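Local coordinates for protein aminopeptidase (Aneurinibacillus sp. AM-1, PDB 5IB9) that probably removes amino-acid residues from the N-terminal end of peptides as a zinc-dependent metalloexopeptidase, at residues D129-A134 against V164-I169. Numbering follows the deposited sequence.
Sequences DKVRNA and VAAVGI
Val131 is the helix residue that joins 129-134 to 164-169, and its two methyls divide the work. Val131 CG2 meets Ala166 CB at 3.6 Å, a purely apolar touch on the strand. Val131 CG1 lies against the backbone of Val164, 3.5 Å from Val164 O, with Val164 CG2 farther off at 4.4 Å. The division follows from the first torsion: CG1 is anti to the backbone N (chi1 176°), which leaves CG2 anti to the carbonyl carbon and turned to Ala166. No hydrogen bond crosses between the segments; packing alone joins them, and it buries Val164 N without a partner in the model.

The salt bridge of this part of the helix runs between Asp129 and Arg132. Arg132 NH2 gives Asp129 OD2 a nearly straight bond of 2.8 Å (168°), lying in the guanidinium plane but reaching the carboxylate from above its plane. Beyond the two segments, Asp160 forms a second salt bridge with Arg132, through NH1.

Strand 165-169 pairs in parallel with strand 141-145, whose Val142 meets Ala134, while Lys136 of the second subunit packs on Val164. The contact thus packs helix 127-136 against one face of the beta-sheet, as plain alpha/beta packing within the protease-associated (PA) domain, away from the zinc sites.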
loop_
_atom_site.group_PDB
_atom_site.type_symbol
_atom_site.label_atom_id
_atom_site.label_comp_id
_atom_site.label_asym_id
_atom_site.label_seq_id
_atom_site.Cartn_x
_atom_site.Cartn_y
_atom_site.Cartn_z
ATOM N N ASP A 129 -8.392 1.129 -18.327
ATOM C CA ASP A 129 -8.448 -0.139 -19.043
ATOM C C ASP A 129 -8.507 -0.018 -20.583
ATOM O O ASP A 129 -7.892 -0.792 -21.282
ATOM C CB ASP A 129 -9.630 -0.965 -18.573
ATOM C CG ASP A 129 -9.293 -1.834 -17.352
ATOM O OD1 ASP A 129 -10.272 -2.398 -16.808
ATOM O OD2 ASP A 129 -8.086 -1.959 -16.962
ATOM N N LYS A 130 -9.229 0.983 -21.054
ATOM C CA LYS A 130 -9.283 1.334 -22.495
ATOM C C LYS A 130 -7.894 1.579 -22.979
ATOM O O LYS A 130 -7.506 1.024 -23.991
ATOM C CB LYS A 130 -10.136 2.575 -22.717
ATOM C CG LYS A 130 -11.620 2.396 -22.478
ATOM C CD LYS A 130 -12.231 3.789 -22.346
ATOM C CE LYS A 130 -13.754 3.863 -21.957
ATOM N NZ LYS A 130 -14.639 3.163 -22.955
ATOM N N VAL A 131 -7.099 2.375 -22.251
ATOM C CA VAL A 131 -5.710 2.616 -22.673
ATOM C C VAL A 131 -4.876 1.314 -22.663
ATOM O O VAL A 131 -4.090 1.015 -23.601
ATOM C CB VAL A 131 -5.064 3.762 -21.850
ATOM C CG1 VAL A 131 -3.604 3.933 -22.216
ATOM C CG2 VAL A 131 -5.821 5.053 -22.094
ATOM N N ARG A 132 -4.957 0.546 -21.570
ATOM C CA ARG A 132 -4.162 -0.687 -21.518
ATOM C C ARG A 132 -4.591 -1.722 -22.584
ATOM O O ARG A 132 -3.744 -2.350 -23.227
ATOM C CB ARG A 132 -4.245 -1.314 -20.110
ATOM C CG ARG A 132 -3.289 -0.720 -19.074
ATOM C CD ARG A 132 -3.386 -1.535 -17.768
ATOM N NE ARG A 132 -4.687 -1.306 -17.162
ATOM C CZ ARG A 132 -4.893 -0.540 -16.087
ATOM N NH1 ARG A 132 -3.864 0.054 -15.446
ATOM N NH2 ARG A 132 -6.142 -0.372 -15.637
ATOM N N ASN A 133 -5.892 -1.867 -22.795
ATOM C CA ASN A 133 -6.389 -2.813 -23.826
ATOM C C ASN A 133 -5.827 -2.486 -25.223
ATOM O O ASN A 133 -5.362 -3.386 -25.938
ATOM C CB ASN A 133 -7.917 -2.861 -23.856
ATOM C CG ASN A 133 -8.534 -3.410 -22.551
ATOM O OD1 ASN A 133 -9.685 -3.079 -22.222
ATOM N ND2 ASN A 133 -7.747 -4.170 -21.779
ATOM N N ALA A 134 -5.823 -1.196 -25.575
ATOM C CA ALA A 134 -5.258 -0.714 -26.868
ATOM C C ALA A 134 -3.742 -0.851 -26.944
ATOM O O ALA A 134 -3.187 -1.290 -27.979
ATOM C CB ALA A 134 -5.714 0.755 -27.128
ATOM N N VAL A 164 -0.076 4.168 -22.814
ATOM C CA VAL A 164 0.573 4.990 -23.857
ATOM C C VAL A 164 -0.175 6.263 -23.772
ATOM O O VAL A 164 -1.182 6.323 -23.092
ATOM C CB VAL A 164 0.479 4.405 -25.302
ATOM C CG1 VAL A 164 1.271 3.120 -25.397
ATOM C CG2 VAL A 164 -0.986 4.218 -25.722
ATOM N N ALA A 165 0.292 7.312 -24.469
ATOM C CA ALA A 165 -0.339 8.610 -24.329
ATOM C C ALA A 165 -1.845 8.526 -24.587
ATOM O O ALA A 165 -2.289 7.796 -25.491
ATOM C CB ALA A 165 0.354 9.645 -25.278
ATOM N N ALA A 166 -2.632 9.269 -23.814
ATOM C CA ALA A 166 -4.064 9.210 -23.880
ATOM C C ALA A 166 -4.578 10.626 -23.784
ATOM O O ALA A 166 -4.183 11.362 -22.861
ATOM C CB ALA A 166 -4.604 8.363 -22.725
ATOM N N VAL A 167 -5.428 11.029 -24.741
ATOM C CA VAL A 167 -5.990 12.386 -24.758
ATOM C C VAL A 167 -7.468 12.287 -24.987
ATOM O O VAL A 167 -7.954 11.402 -25.696
ATOM C CB VAL A 167 -5.350 13.281 -25.827
ATOM C CG1 VAL A 167 -3.868 13.318 -25.674
ATOM C CG2 VAL A 167 -5.682 12.752 -27.247
ATOM N N GLY A 168 -8.211 13.193 -24.353
ATOM C CA GLY A 168 -9.672 13.150 -24.385
ATOM C C GLY A 168 -10.143 14.277 -25.287
ATOM O O GLY A 168 -9.470 15.317 -25.394
ATOM N N ILE A 169 -11.252 14.031 -25.992
ATOM C CA ILE A 169 -11.820 14.994 -26.950
ATOM C C ILE A 169 -13.346 14.955 -26.847
ATOM O O ILE A 169 -13.939 13.991 -26.294
ATOM C CB ILE A 169 -11.356 14.735 -28.423
ATOM C CG1 ILE A 169 -11.948 13.432 -28.975
ATOM C CG2 ILE A 169 -9.840 14.737 -28.521
ATOM C CD1 ILE A 169 -11.617 13.246 -30.516
#